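Local coordinates for protein aromatic-amino-acid aminotransferase (Burkholderia pseudomallei, PDB 4F4E) that probably transfers amino groups between aromatic amino acids such as L-tyrosine and 2-oxoglutarate, using covalently bound pyridoxal 5'-phosphate, at residues A[87-92]-A[307-312]; A[117-122]-A[283-288]; A[229-234]-A[259-264]; A[343-348]-A[362-367]; A[369-374]-A[397-402]. All coordinates share one frame; numbering follows the deposited sequence.

Contact 1 of 5, residues A[87-92]-A[307-312]; sequences GYLPID and SNPPTH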
# COMPACT_ATOMS: atom_id res chain seq x y z
N GLY A 87 2.15 5.22 15.54
CA GLY A 87 0.84 4.53 15.49
C GLY A 87 0.15 4.62 14.14
O GLY A 87 0.70 5.19 13.21
N TYR A 88 -1.04 4.01 14.00
CA TYR A 88 -1.69 3.92 12.73
C TYR A 88 -2.29 5.25 12.35
O TYR A 88 -2.84 5.96 13.22
CB TYR A 88 -2.80 2.90 12.75
CG TYR A 88 -2.38 1.45 12.92
CD1 TYR A 88 -1.74 0.79 11.90
CD2 TYR A 88 -2.61 0.75 14.10
CE1 TYR A 88 -1.40 -0.55 12.01
CE2 TYR A 88 -2.24 -0.58 14.23
CZ TYR A 88 -1.63 -1.23 13.18
OH TYR A 88 -1.27 -2.60 13.29
N LEU A 89 -2.24 5.55 11.06
CA LEU A 89 -3.00 6.64 10.49
C LEU A 89 -4.46 6.18 10.36
O LEU A 89 -4.73 4.97 10.28
CB LEU A 89 -2.48 7.03 9.11
CG LEU A 89 -1.10 7.67 9.01
CD1 LEU A 89 -0.79 8.04 7.55
CD2 LEU A 89 -1.01 8.88 9.94
N PRO A 90 -5.41 7.14 10.25
CA PRO A 90 -6.75 6.81 9.79
C PRO A 90 -6.74 6.06 8.45
O PRO A 90 -5.74 6.10 7.70
CB PRO A 90 -7.38 8.20 9.59
CG PRO A 90 -6.70 9.04 10.57
CD PRO A 90 -5.27 8.59 10.38
N ILE A 91 -7.85 5.34 8.17
CA ILE A 91 -7.96 4.52 6.99
C ILE A 91 -7.74 5.37 5.76
O ILE A 91 -7.06 4.95 4.80
CB ILE A 91 -9.31 3.78 6.93
CG1 ILE A 91 -9.43 2.74 8.07
CG2 ILE A 91 -9.50 3.12 5.56
CD1 ILE A 91 -10.86 2.18 8.18
N ASP A 92 -8.26 6.61 5.80
CA ASP A 92 -8.15 7.52 4.68
C ASP A 92 -6.99 8.50 4.77
O ASP A 92 -6.97 9.49 4.07
CB ASP A 92 -9.46 8.32 4.48
CG ASP A 92 -9.98 8.97 5.76
OD1 ASP A 92 -9.44 8.75 6.86
OD2 ASP A 92 -11.01 9.69 5.64
N SER A 307 -5.16 -1.77 5.13
CA SER A 307 -5.57 -1.29 6.46
C SER A 307 -5.58 0.23 6.54
O SER A 307 -6.63 0.87 6.81
CB SER A 307 -4.68 -1.89 7.56
OG SER A 307 -5.43 -1.97 8.72
N ASN A 308 -4.42 0.81 6.34
CA ASN A 308 -4.25 2.24 6.42
C ASN A 308 -2.92 2.57 5.74
O ASN A 308 -2.10 1.68 5.54
CB ASN A 308 -4.32 2.73 7.89
CG ASN A 308 -3.57 1.82 8.84
OD1 ASN A 308 -2.33 1.72 8.76
ND2 ASN A 308 -4.34 1.10 9.74
N PRO A 309 -2.73 3.82 5.28
CA PRO A 309 -1.54 4.10 4.49
C PRO A 309 -0.30 4.48 5.30
O PRO A 309 -0.39 4.76 6.49
CB PRO A 309 -2.01 5.27 3.59
CG PRO A 309 -2.92 6.02 4.50
CD PRO A 309 -3.61 4.98 5.39
N PRO A 310 0.87 4.48 4.65
CA PRO A 310 2.10 4.84 5.33
C PRO A 310 2.18 6.31 5.62
O PRO A 310 1.53 7.14 4.96
CB PRO A 310 3.19 4.41 4.32
CG PRO A 310 2.52 4.52 2.99
CD PRO A 310 1.09 4.14 3.24
N THR A 311 2.99 6.66 6.61
CA THR A 311 3.00 8.00 7.17
C THR A 311 4.02 8.91 6.51
O THR A 311 3.69 10.06 6.17
CB THR A 311 3.26 7.97 8.69
OG1 THR A 311 2.20 7.27 9.34
CG2 THR A 311 3.24 9.43 9.31
N HIS A 312 5.24 8.42 6.32
CA HIS A 312 6.33 9.31 6.04
C HIS A 312 6.10 10.26 4.86
O HIS A 312 6.21 11.50 5.00
CB HIS A 312 7.61 8.53 5.83
CG HIS A 312 8.83 9.43 5.79
ND1 HIS A 312 9.24 10.09 6.88
CD2 HIS A 312 9.65 9.82 4.74
CE1 HIS A 312 10.34 10.85 6.56
NE2 HIS A 312 10.58 10.69 5.24
O HOH W 1 2.11 7.36 12.15
O HOH W 2 -0.86 3.92 9.09
O HOH W 3 -6.76 3.18 10.97

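Contact 2 of 5, residues A[117-122]-A[283-288]; sequences RVVTAQ and IITDSK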
# COMPACT_ATOMS: atom_id res chain seq x y z
N ARG A 117 -18.62 18.41 -0.42
CA ARG A 117 -18.99 17.46 -1.44
C ARG A 117 -17.81 16.65 -1.95
O ARG A 117 -18.05 15.74 -2.75
CB ARG A 117 -19.67 18.19 -2.60
CG ARG A 117 -21.10 18.54 -2.29
CD ARG A 117 -21.72 19.42 -3.36
NE ARG A 117 -21.66 18.81 -4.68
CZ ARG A 117 -22.10 19.37 -5.80
NH1 ARG A 117 -22.67 20.56 -5.77
NH2 ARG A 117 -21.96 18.74 -6.97
N VAL A 118 -16.57 16.95 -1.55
CA VAL A 118 -15.39 16.23 -2.04
C VAL A 118 -14.85 15.30 -0.97
O VAL A 118 -14.63 15.70 0.18
CB VAL A 118 -14.27 17.20 -2.47
CG1 VAL A 118 -13.16 16.46 -3.24
CG2 VAL A 118 -14.87 18.34 -3.29
N VAL A 119 -14.64 14.06 -1.38
CA VAL A 119 -14.04 13.01 -0.57
C VAL A 119 -12.64 12.80 -1.08
O VAL A 119 -12.45 12.62 -2.27
CB VAL A 119 -14.84 11.69 -0.77
CG1 VAL A 119 -14.14 10.53 -0.09
CG2 VAL A 119 -16.27 11.85 -0.26
N THR A 120 -11.66 12.84 -0.19
CA THR A 120 -10.27 12.54 -0.51
C THR A 120 -9.66 11.58 0.48
O THR A 120 -9.71 11.82 1.70
CB THR A 120 -9.42 13.82 -0.58
OG1 THR A 120 -9.96 14.67 -1.60
CG2 THR A 120 -7.96 13.49 -0.89
N ALA A 121 -9.12 10.46 -0.03
CA ALA A 121 -8.41 9.49 0.79
C ALA A 121 -6.96 9.41 0.28
O ALA A 121 -6.72 9.25 -0.91
CB ALA A 121 -9.04 8.09 0.73
N GLN A 122 -6.01 9.51 1.20
CA GLN A 122 -4.64 9.27 0.91
C GLN A 122 -4.48 7.88 0.35
O GLN A 122 -5.18 6.96 0.75
CB GLN A 122 -3.81 9.43 2.21
CG GLN A 122 -2.30 9.31 2.06
CD GLN A 122 -1.62 9.35 3.39
OE1 GLN A 122 -2.13 9.94 4.34
NE2 GLN A 122 -0.45 8.72 3.48
N ILE A 283 -13.06 12.02 -4.86
CA ILE A 283 -14.34 11.79 -5.52
C ILE A 283 -15.28 12.98 -5.27
O ILE A 283 -15.47 13.39 -4.14
CB ILE A 283 -15.01 10.48 -5.03
CG1 ILE A 283 -14.07 9.28 -5.17
CG2 ILE A 283 -16.34 10.24 -5.76
CD1 ILE A 283 -14.61 7.99 -4.50
N ILE A 284 -15.87 13.53 -6.33
CA ILE A 284 -16.83 14.63 -6.19
C ILE A 284 -18.21 14.01 -6.08
O ILE A 284 -18.63 13.23 -6.97
CB ILE A 284 -16.70 15.63 -7.35
CG1 ILE A 284 -15.33 16.28 -7.35
CG2 ILE A 284 -17.85 16.68 -7.30
CD1 ILE A 284 -15.02 17.23 -8.51
N THR A 285 -18.93 14.34 -5.01
CA THR A 285 -20.27 13.80 -4.80
C THR A 285 -21.29 14.92 -4.86
O THR A 285 -20.93 16.10 -4.93
CB THR A 285 -20.36 13.08 -3.48
OG1 THR A 285 -20.33 14.06 -2.43
CG2 THR A 285 -19.16 12.03 -3.35
N ASP A 286 -22.57 14.56 -4.83
CA ASP A 286 -23.64 15.54 -5.04
C ASP A 286 -23.98 16.28 -3.74
O ASP A 286 -24.62 17.36 -3.78
CB ASP A 286 -24.92 14.83 -5.51
CG ASP A 286 -24.84 14.38 -6.95
OD1 ASP A 286 -23.79 14.60 -7.59
OD2 ASP A 286 -25.86 13.89 -7.48
N SER A 287 -23.62 15.70 -2.60
CA SER A 287 -24.01 16.26 -1.29
C SER A 287 -23.12 15.81 -0.17
O SER A 287 -22.36 14.84 -0.30
CB SER A 287 -25.46 15.85 -0.96
OG SER A 287 -25.61 14.46 -0.74
N LYS A 288 -23.21 16.49 0.96
CA LYS A 288 -22.51 16.03 2.18
C LYS A 288 -22.90 14.62 2.57
O LYS A 288 -22.04 13.80 2.99
CB LYS A 288 -22.81 16.92 3.37
CG LYS A 288 -22.13 18.26 3.32
CD LYS A 288 -22.34 19.04 4.64
CE LYS A 288 -21.84 20.47 4.46
NZ LYS A 288 -21.96 21.40 5.63
O HOH W 4 -21.26 16.01 -8.10

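Contact 3 of 5, residues A[229-234]-A[259-264]; sequences LVPFLD and LNVFVS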
# COMPACT_ATOMS: atom_id res chain seq x y z
N LEU A 229 -21.31 9.32 -18.60
CA LEU A 229 -20.08 8.57 -18.43
C LEU A 229 -19.46 8.95 -17.08
O LEU A 229 -19.79 9.99 -16.51
CB LEU A 229 -19.13 8.88 -19.57
CG LEU A 229 -19.78 8.77 -20.96
CD1 LEU A 229 -18.66 8.88 -21.98
CD2 LEU A 229 -20.56 7.47 -21.16
N VAL A 230 -18.56 8.12 -16.58
CA VAL A 230 -17.92 8.37 -15.29
C VAL A 230 -16.49 8.75 -15.60
O VAL A 230 -15.68 7.91 -16.00
CB VAL A 230 -17.96 7.12 -14.39
CG1 VAL A 230 -17.19 7.40 -13.08
CG2 VAL A 230 -19.41 6.68 -14.17
N PRO A 231 -16.16 10.04 -15.43
CA PRO A 231 -14.79 10.46 -15.72
C PRO A 231 -13.85 10.10 -14.57
O PRO A 231 -14.14 10.37 -13.41
CB PRO A 231 -14.90 11.97 -15.86
CG PRO A 231 -16.04 12.33 -14.97
CD PRO A 231 -17.00 11.15 -14.97
N PHE A 232 -12.72 9.52 -14.94
CA PHE A 232 -11.71 9.13 -14.00
C PHE A 232 -10.45 9.86 -14.42
O PHE A 232 -9.68 9.41 -15.29
CB PHE A 232 -11.53 7.58 -13.91
CG PHE A 232 -10.96 7.10 -12.58
CD1 PHE A 232 -10.00 7.85 -11.88
CD2 PHE A 232 -11.34 5.89 -12.06
CE1 PHE A 232 -9.50 7.41 -10.64
CE2 PHE A 232 -10.83 5.44 -10.82
CZ PHE A 232 -9.93 6.20 -10.11
N LEU A 233 -10.22 11.03 -13.81
CA LEU A 233 -9.05 11.82 -14.17
C LEU A 233 -7.82 11.25 -13.45
O LEU A 233 -7.88 10.87 -12.27
CB LEU A 233 -9.27 13.30 -13.83
CG LEU A 233 -10.30 13.99 -14.74
CD1 LEU A 233 -10.88 15.20 -14.04
CD2 LEU A 233 -9.65 14.41 -16.06
N ASP A 234 -6.70 11.19 -14.17
CA ASP A 234 -5.41 10.73 -13.63
C ASP A 234 -4.43 11.88 -13.83
O ASP A 234 -4.09 12.25 -14.97
CB ASP A 234 -4.94 9.51 -14.40
CG ASP A 234 -3.62 8.94 -13.89
OD1 ASP A 234 -2.86 9.66 -13.20
OD2 ASP A 234 -3.33 7.75 -14.21
N LEU A 259 -20.70 17.00 -11.96
CA LEU A 259 -20.56 15.61 -12.29
C LEU A 259 -19.98 14.88 -11.09
O LEU A 259 -19.29 15.48 -10.26
CB LEU A 259 -19.56 15.47 -13.47
CG LEU A 259 -20.02 16.07 -14.79
CD1 LEU A 259 -18.97 15.91 -15.88
CD2 LEU A 259 -21.32 15.40 -15.21
N ASN A 260 -20.27 13.58 -10.99
CA ASN A 260 -19.50 12.73 -10.12
C ASN A 260 -18.22 12.40 -10.87
O ASN A 260 -18.28 11.95 -12.05
CB ASN A 260 -20.29 11.50 -9.77
CG ASN A 260 -21.57 11.84 -9.00
OD1 ASN A 260 -22.63 11.38 -9.36
ND2 ASN A 260 -21.47 12.69 -7.98
N VAL A 261 -17.08 12.71 -10.26
CA VAL A 261 -15.78 12.66 -10.91
C VAL A 261 -14.86 11.91 -9.97
O VAL A 261 -14.88 12.16 -8.76
CB VAL A 261 -15.17 14.07 -11.15
CG1 VAL A 261 -13.84 13.98 -11.91
CG2 VAL A 261 -16.14 15.00 -11.88
N PHE A 262 -14.08 10.98 -10.50
CA PHE A 262 -13.00 10.33 -9.77
C PHE A 262 -11.69 10.97 -10.20
O PHE A 262 -11.53 11.27 -11.39
CB PHE A 262 -12.96 8.84 -10.07
CG PHE A 262 -14.04 8.05 -9.38
CD1 PHE A 262 -15.35 8.21 -9.72
CD2 PHE A 262 -13.72 7.10 -8.44
CE1 PHE A 262 -16.34 7.48 -9.12
CE2 PHE A 262 -14.69 6.37 -7.82
CZ PHE A 262 -16.01 6.55 -8.17
N VAL A 263 -10.77 11.19 -9.25
CA VAL A 263 -9.46 11.78 -9.54
C VAL A 263 -8.38 11.01 -8.81
O VAL A 263 -8.36 11.01 -7.58
CB VAL A 263 -9.35 13.25 -9.09
CG1 VAL A 263 -8.00 13.83 -9.52
CG2 VAL A 263 -10.51 14.10 -9.68
N SER A 264 -7.50 10.36 -9.55
CA SER A 264 -6.27 9.82 -8.96
C SER A 264 -5.19 10.88 -9.14
O SER A 264 -4.93 11.32 -10.28
CB SER A 264 -5.81 8.55 -9.65
OG SER A 264 -4.43 8.33 -9.35
O HOH W 5 -2.01 9.69 -10.59

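Contact 4 of 5, residues A[343-348]-A[362-367]; sequences AMRNGL and SFINAQ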
# COMPACT_ATOMS: atom_id res chain seq x y z
N ALA A 343 13.61 23.11 -22.07
CA ALA A 343 14.90 23.51 -22.66
C ALA A 343 15.45 22.33 -23.50
O ALA A 343 16.05 22.52 -24.58
CB ALA A 343 15.90 23.87 -21.57
N MET A 344 15.25 21.12 -22.99
CA MET A 344 15.75 19.92 -23.68
C MET A 344 14.93 19.66 -24.92
O MET A 344 15.49 19.32 -25.98
CB MET A 344 15.77 18.69 -22.74
CG MET A 344 16.75 18.75 -21.60
SD MET A 344 18.47 18.93 -22.13
CE MET A 344 18.68 20.70 -22.08
N ARG A 345 13.61 19.80 -24.81
CA ARG A 345 12.74 19.68 -25.97
C ARG A 345 13.21 20.66 -27.04
O ARG A 345 13.43 20.29 -28.22
CB ARG A 345 11.27 20.01 -25.62
CG ARG A 345 10.62 18.92 -24.80
CD ARG A 345 9.15 19.26 -24.48
NE ARG A 345 8.50 18.19 -23.71
CZ ARG A 345 8.10 17.03 -24.22
NH1 ARG A 345 8.27 16.77 -25.51
NH2 ARG A 345 7.52 16.12 -23.43
N ASN A 346 13.37 21.92 -26.67
CA ASN A 346 13.68 22.91 -27.70
C ASN A 346 15.10 22.72 -28.25
O ASN A 346 15.34 22.96 -29.45
CB ASN A 346 13.52 24.36 -27.26
CG ASN A 346 13.61 25.31 -28.44
OD1 ASN A 346 12.96 25.10 -29.49
ND2 ASN A 346 14.47 26.32 -28.32
N GLY A 347 16.01 22.33 -27.36
CA GLY A 347 17.39 22.07 -27.79
C GLY A 347 17.44 20.92 -28.77
O GLY A 347 18.21 20.96 -29.72
N LEU A 348 16.63 19.88 -28.57
CA LEU A 348 16.60 18.75 -29.51
C LEU A 348 16.02 19.21 -30.84
O LEU A 348 16.58 18.94 -31.92
CB LEU A 348 15.83 17.56 -28.94
CG LEU A 348 15.75 16.26 -29.78
CD1 LEU A 348 17.12 15.63 -30.06
CD2 LEU A 348 14.81 15.27 -29.11
N SER A 362 9.55 19.65 -34.96
CA SER A 362 8.75 20.67 -34.28
C SER A 362 7.69 20.17 -33.24
O SER A 362 7.50 20.78 -32.19
CB SER A 362 8.12 21.55 -35.37
OG SER A 362 7.38 22.61 -34.81
N PHE A 363 7.01 19.06 -33.53
CA PHE A 363 6.07 18.46 -32.60
C PHE A 363 6.65 18.17 -31.19
O PHE A 363 5.90 18.12 -30.23
CB PHE A 363 5.47 17.17 -33.16
CG PHE A 363 6.46 16.05 -33.32
CD1 PHE A 363 6.71 15.17 -32.27
CD2 PHE A 363 7.14 15.88 -34.53
CE1 PHE A 363 7.61 14.13 -32.42
CE2 PHE A 363 8.03 14.82 -34.68
CZ PHE A 363 8.29 13.97 -33.62
N ILE A 364 7.96 18.03 -31.08
CA ILE A 364 8.59 17.79 -29.78
C ILE A 364 8.36 18.98 -28.87
O ILE A 364 8.27 18.83 -27.66
CB ILE A 364 10.11 17.49 -29.92
CG1 ILE A 364 10.33 16.18 -30.69
CG2 ILE A 364 10.80 17.39 -28.56
CD1 ILE A 364 9.94 14.93 -29.93
N ASN A 365 8.29 20.18 -29.42
CA ASN A 365 8.01 21.33 -28.55
C ASN A 365 6.54 21.46 -28.11
O ASN A 365 6.25 22.12 -27.09
CB ASN A 365 8.44 22.61 -29.24
CG ASN A 365 9.93 22.85 -29.15
OD1 ASN A 365 10.60 22.48 -28.17
ND2 ASN A 365 10.46 23.53 -30.16
N ALA A 366 5.65 20.82 -28.86
CA ALA A 366 4.20 20.85 -28.61
C ALA A 366 3.79 19.78 -27.61
O ALA A 366 2.81 19.96 -26.88
CB ALA A 366 3.46 20.61 -29.90
N GLN A 367 4.53 18.68 -27.61
CA GLN A 367 4.36 17.64 -26.59
C GLN A 367 4.86 18.11 -25.23
O GLN A 367 5.73 18.99 -25.13
CB GLN A 367 4.97 16.30 -27.07
CG GLN A 367 4.25 15.82 -28.32
CD GLN A 367 4.83 14.61 -29.01
OE1 GLN A 367 5.90 14.14 -28.66
NE2 GLN A 367 4.11 14.11 -30.01

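Contact 5 of 5, residues A[369-374]-A[397-402]; sequences GMFSYS and RICVAA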
# COMPACT_ATOMS: atom_id res chain seq x y z
N GLY A 369 5.46 17.21 -20.80
CA GLY A 369 5.71 16.30 -19.69
C GLY A 369 6.98 15.54 -19.92
O GLY A 369 7.87 15.97 -20.68
N MET A 370 7.09 14.39 -19.27
CA MET A 370 8.34 13.66 -19.26
C MET A 370 8.60 12.86 -20.55
O MET A 370 9.71 12.42 -20.78
CB MET A 370 8.37 12.68 -18.10
CG MET A 370 8.28 13.44 -16.80
SD MET A 370 9.08 12.49 -15.52
CE MET A 370 8.61 13.63 -14.22
N PHE A 371 7.56 12.64 -21.35
CA PHE A 371 7.66 11.77 -22.54
C PHE A 371 7.36 12.44 -23.85
O PHE A 371 6.59 13.42 -23.93
CB PHE A 371 6.70 10.59 -22.40
CG PHE A 371 6.91 9.85 -21.14
CD1 PHE A 371 7.99 9.00 -21.00
CD2 PHE A 371 6.06 10.06 -20.08
CE1 PHE A 371 8.23 8.38 -19.82
CE2 PHE A 371 6.26 9.42 -18.88
CZ PHE A 371 7.36 8.57 -18.74
N SER A 372 7.91 11.85 -24.91
CA SER A 372 7.49 12.15 -26.27
C SER A 372 7.51 10.87 -27.09
O SER A 372 8.35 9.99 -26.88
CB SER A 372 8.43 13.17 -26.94
OG SER A 372 7.87 14.48 -26.93
N TYR A 373 6.55 10.76 -28.00
CA TYR A 373 6.64 9.78 -29.07
C TYR A 373 7.49 10.42 -30.18
O TYR A 373 7.03 11.33 -30.91
CB TYR A 373 5.24 9.36 -29.55
CG TYR A 373 4.75 8.04 -28.93
CD1 TYR A 373 5.08 7.68 -27.63
CD2 TYR A 373 3.97 7.15 -29.66
CE1 TYR A 373 4.70 6.45 -27.10
CE2 TYR A 373 3.54 5.94 -29.13
CZ TYR A 373 3.89 5.60 -27.83
OH TYR A 373 3.49 4.40 -27.28
N SER A 374 8.71 9.92 -30.30
CA SER A 374 9.67 10.45 -31.26
C SER A 374 9.29 10.22 -32.69
O SER A 374 9.76 10.95 -33.57
CB SER A 374 11.08 9.86 -31.09
OG SER A 374 11.17 8.47 -31.32
N ARG A 397 8.98 5.81 -28.02
CA ARG A 397 8.91 6.65 -26.80
C ARG A 397 10.30 6.99 -26.33
O ARG A 397 11.20 6.13 -26.30
CB ARG A 397 8.19 5.94 -25.65
CG ARG A 397 7.83 6.84 -24.49
CD ARG A 397 7.27 6.01 -23.35
NE ARG A 397 8.27 5.33 -22.53
CZ ARG A 397 8.17 4.09 -22.04
NH1 ARG A 397 7.14 3.30 -22.38
NH2 ARG A 397 9.12 3.58 -21.30
N ILE A 398 10.49 8.26 -25.98
CA ILE A 398 11.71 8.75 -25.29
C ILE A 398 11.27 9.55 -24.03
O ILE A 398 10.23 10.22 -24.05
CB ILE A 398 12.64 9.58 -26.21
CG1 ILE A 398 11.96 10.84 -26.77
CG2 ILE A 398 13.17 8.70 -27.36
CD1 ILE A 398 12.94 11.82 -27.43
N CYS A 399 12.06 9.41 -22.97
CA CYS A 399 11.94 10.21 -21.78
C CYS A 399 12.82 11.45 -21.95
O CYS A 399 14.05 11.38 -21.85
CB CYS A 399 12.37 9.41 -20.57
SG CYS A 399 12.07 10.29 -19.02
N VAL A 400 12.17 12.55 -22.33
CA VAL A 400 12.83 13.80 -22.50
C VAL A 400 13.37 14.33 -21.17
O VAL A 400 14.33 15.06 -21.15
CB VAL A 400 11.86 14.79 -23.20
CG1 VAL A 400 12.44 16.18 -23.21
CG2 VAL A 400 11.64 14.33 -24.62
N ALA A 401 12.76 13.88 -20.07
CA ALA A 401 13.26 14.13 -18.70
C ALA A 401 14.57 13.43 -18.35
O ALA A 401 15.14 13.69 -17.27
CB ALA A 401 12.17 13.79 -17.66
N ALA A 402 15.03 12.52 -19.22
CA ALA A 402 16.35 11.89 -19.10
C ALA A 402 17.44 12.53 -19.99
O ALA A 402 18.61 12.14 -19.96
CB ALA A 402 16.22 10.38 -19.37
O HOH W 6 5.31 3.41 -25.19

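Contact 1 of 5, residues A[87-92]-A[307-312]
Leu89 and Asn308 carry most of the meeting between two irregular loops, residues 87-92 and 307-312, at the dimer interface of this class I aminotransferase. No direct hydrogen bond joins the loops, so close packing and bridging waters do the work. The tight part sets carbonyl oxygens of one loop on aliphatic carbons of the other: Leu89 O lies 3.3 Å from Asn308 CB, and Pro90 O is 3.3 Å from Pro309 CD. Leu89 turns its CG away from its own carbonyl carbon (chi1 -68°), which brings CG to 3.3 Å from Thr311 OG1. From there CD1 reaches Pro309 O at 3.5 Å and also touches the proline ring. Asn308 holds its CG in the space between its backbone N and carbonyl carbon (chi1 41°), and its amide crosses the side chain of Tyr88 at roughly a right angle. Its OD1 comes in at the edge of the tyrosine ring, 3.3 Å from CD1, with the two planes 59° apart. The tyrosine hydroxyl goes on to bond the cofactor-bearing lysine of the second subunit, whose Gly275 O is a partner of Thr311 OG1. These links place the contact beside the neighbouring active site. The looser side is bridged by water. One water donates to Asn308 OD1 at 2.7 Å and to Pro309 O while accepting from Leu89 N. Another closes the far end, donating to Gly87 O and, at 2.8 Å, to Thr311 OG1.

Contact 2 of 5, residues A[117-122]-A[283-288]
An antiparallel strand pairing at one edge of the large mixed sheet, as counted within this chain, joins Val118 and Val119 to Ile284 and Ile283. Val119 and Ile283 form the hydrogen-bonded pair: Val119 N reaches Ile283 O at 3.0 Å in a nearly straight bond, and Ile283 N returns to Val119 O at 2.7 Å. Val118 faces Ile284 as the non-hydrogen-bonded pair, and its CA also makes a CA-H...O contact with Ile283 O. Past the strand end, Arg117 O accepts from Thr285 N at 2.8 Å. The Thr285 hydroxyl stands 2.9 Å from the same oxygen but is also near Ser287 O, so its proton may go to either.

The Arg117 side chain runs back over the turn and bends at chi3 (57°). This swings NE onto Thr285 O, a 2.8 Å bond in the carbonyl plane and close to the guanidinium plane. Asp286 O lies 3.4 Å above one face of that group, offset toward the rim, where no N-H points at it. NH2 is bonded to Asn258, and a water links it to Asp286 OD1, itself held by Asn260. With Arg117 NH2 and Asp286 OD1 4.6 Å apart, the charges fall short of a salt bridge. NE thus gives a directed bond to the turn carbonyl, while the attraction to the carboxylate is probably weaker and partly relayed by water.

Contact 3 of 5, residues A[229-234]-A[259-264]
Phe232 and Phe262 meet on one face of a parallel strand pair, and their rings are neither stacked nor edge-to-face: the centroids are 5.3 Å apart and the planes inclined at 43°. What presses on the Phe232 ring is the CB of Phe262, a CH-pi contact 3.6 Å from the ring centroid and 11° off its normal. The two first torsions account for this. Phe232 places CG opposite its backbone N (chi1 -155°), laying the ring across the neighbouring strand, whereas Phe262 has CG opposite its carbonyl carbon, so that its ring swings away and takes Val230 CG1 against its CD1 at 3.9 Å. The edge of the Phe232 ring comes near Ser264 N. On the other face Pro231 CG meets Val261 CG2 at 4.1 Å, and Phe254 of helix 249-256 packs on both residues.

Backbone bonds alternate between the strands: Phe262 N to Pro231 O at 3.0 Å, Leu233 N to Phe262 O at 2.8 Å, and Ser264 N to Leu233 O. At the C-terminal ends a water donates to Asp234 OD1 and to Ser264 OG, which is also bonded to Gly126 O. Asp234 OD2 is bonded to His156 and lies close to the pyridine N1 of the modified lysine, consistent with the cofactor aspartate of this family. Strands 230-235 and 261-266, joined through helix 249-256, form a beta-alpha-beta unit of the cofactor-binding sheet.

Contact 4 of 5, residues A[343-348]-A[362-367]
Arg345 reaches from its helix across Ile364 toward Gln367, and its side chain can be followed atom by atom. CB lies 3.6 Å from Asn365 OD1 and also touches the CG2 branch of Ile364. CG passes over Ile364 O, and CD comes closer to the same carbonyl, at 3.3 Å. The chain stays extended from CG to NE, chi3 being 179°, and so carries the charged end past Ile364, which it crosses at about a right angle. There the guanidinium slides under Gln367 O, which stands 3.1 Å above the centre of one face; NE and NH1 are both near this oxygen, but their hydrogens do not point at it. NH1 donates instead to Ile364 O, 3.0 Å away, meeting a lone pair of that oxygen in the carbonyl plane while the oxygen sits 25° out of the guanidinium plane.

The segment 343-348 belongs to the long helix 324-354, and 362-367 holds a short, weakly bonded helix that leads into strand 371-373 of the same chain. The guanidinium reaches on to that strand and the residues leading into it: NH1 also meets Ser372 OG, and NH2 bonds Gly369 O and Phe371 O. NH1 and NH2 thus have two acceptors each, which fixes the rotation of this buried group.

Nearer the solvent, Asn365 ND2 donates to Asn346 OD1 at 3.0 Å, in a bent bond between amides whose planes differ by 38°. The other atom of the Asn365 amide, OD1, lies 3.1 Å from Asn346 CA.

Contact 5 of 5, residues A[369-374]-A[397-402]
Arg397 and Phe371 come side by side through their torsions: CG of Arg397 lies opposite its backbone N (chi1 -168°) and the chain bends at chi3 (80°), while Phe371 sends CG opposite its own carbonyl carbon. Both then point the same way from a two-stranded antiparallel sheet, strands 371-373 and 397-399, in this class I aminotransferase. Arg397 CD rests 3.9 Å from Phe371 CD1, and the ring and guanidinium planes are 77° apart, so the two groups lie alongside each other without stacking. Beside them Tyr373 CE1 reaches Arg397 CB at 3.8 Å. Cys399 adds a sulfur-aromatic contact, its SG 5.1 Å from the Phe371 centroid and oblique to the ring.

The backbone register is set by the hydrogen-bonded pair Ser372 and Ile398. Ser372 N donates to Ile398 O at 3.0 Å, and Ile398 N returns to Ser372 O at 2.9 Å. Just before strand 371-373, Met370 O receives weak bonds from Val400 N and Ala401 N, as residues 400-402 curl into a short 3-10 segment. On the face away from Arg397, Ser372 CB packs against Ile398 CG1, and Ser372 OG is bonded to Gln367.

Arg397 occupies a place consistent with the arginine that receives the substrate carboxylate in relatives of this family, and a bound ethanediol lies about 4 Å from its side chain. A water stands 2.9 Å from Tyr373 OH. Arg397 NH1 gives that same water a weak bond, with 3.4 Å between Arg397 NH1 and the water oxygen.

How the contacts relate
From the N terminus, contact 1 opens first, and its closure by residues 307-312 spans much of the chain. Contact 2 opens at 117 and closes at 288, inside that span, and contact 3 lies inside contact 2 in turn, closing its beta-alpha-beta span at 259-264. Contacts 2 and 3 share the large sheet, where strands 261-266 and 278-284 are neighbours and Ile284 N meets Val261 O. Contact 1 reaches strand 118-124 through Asp92 O and Gln122 N; all three touch the second subunit. Contacts 4 and 5 follow in series, closing at 362-367 and 397-402, and meet at Ser372, tying helix 324-354 to the small antiparallel sheet.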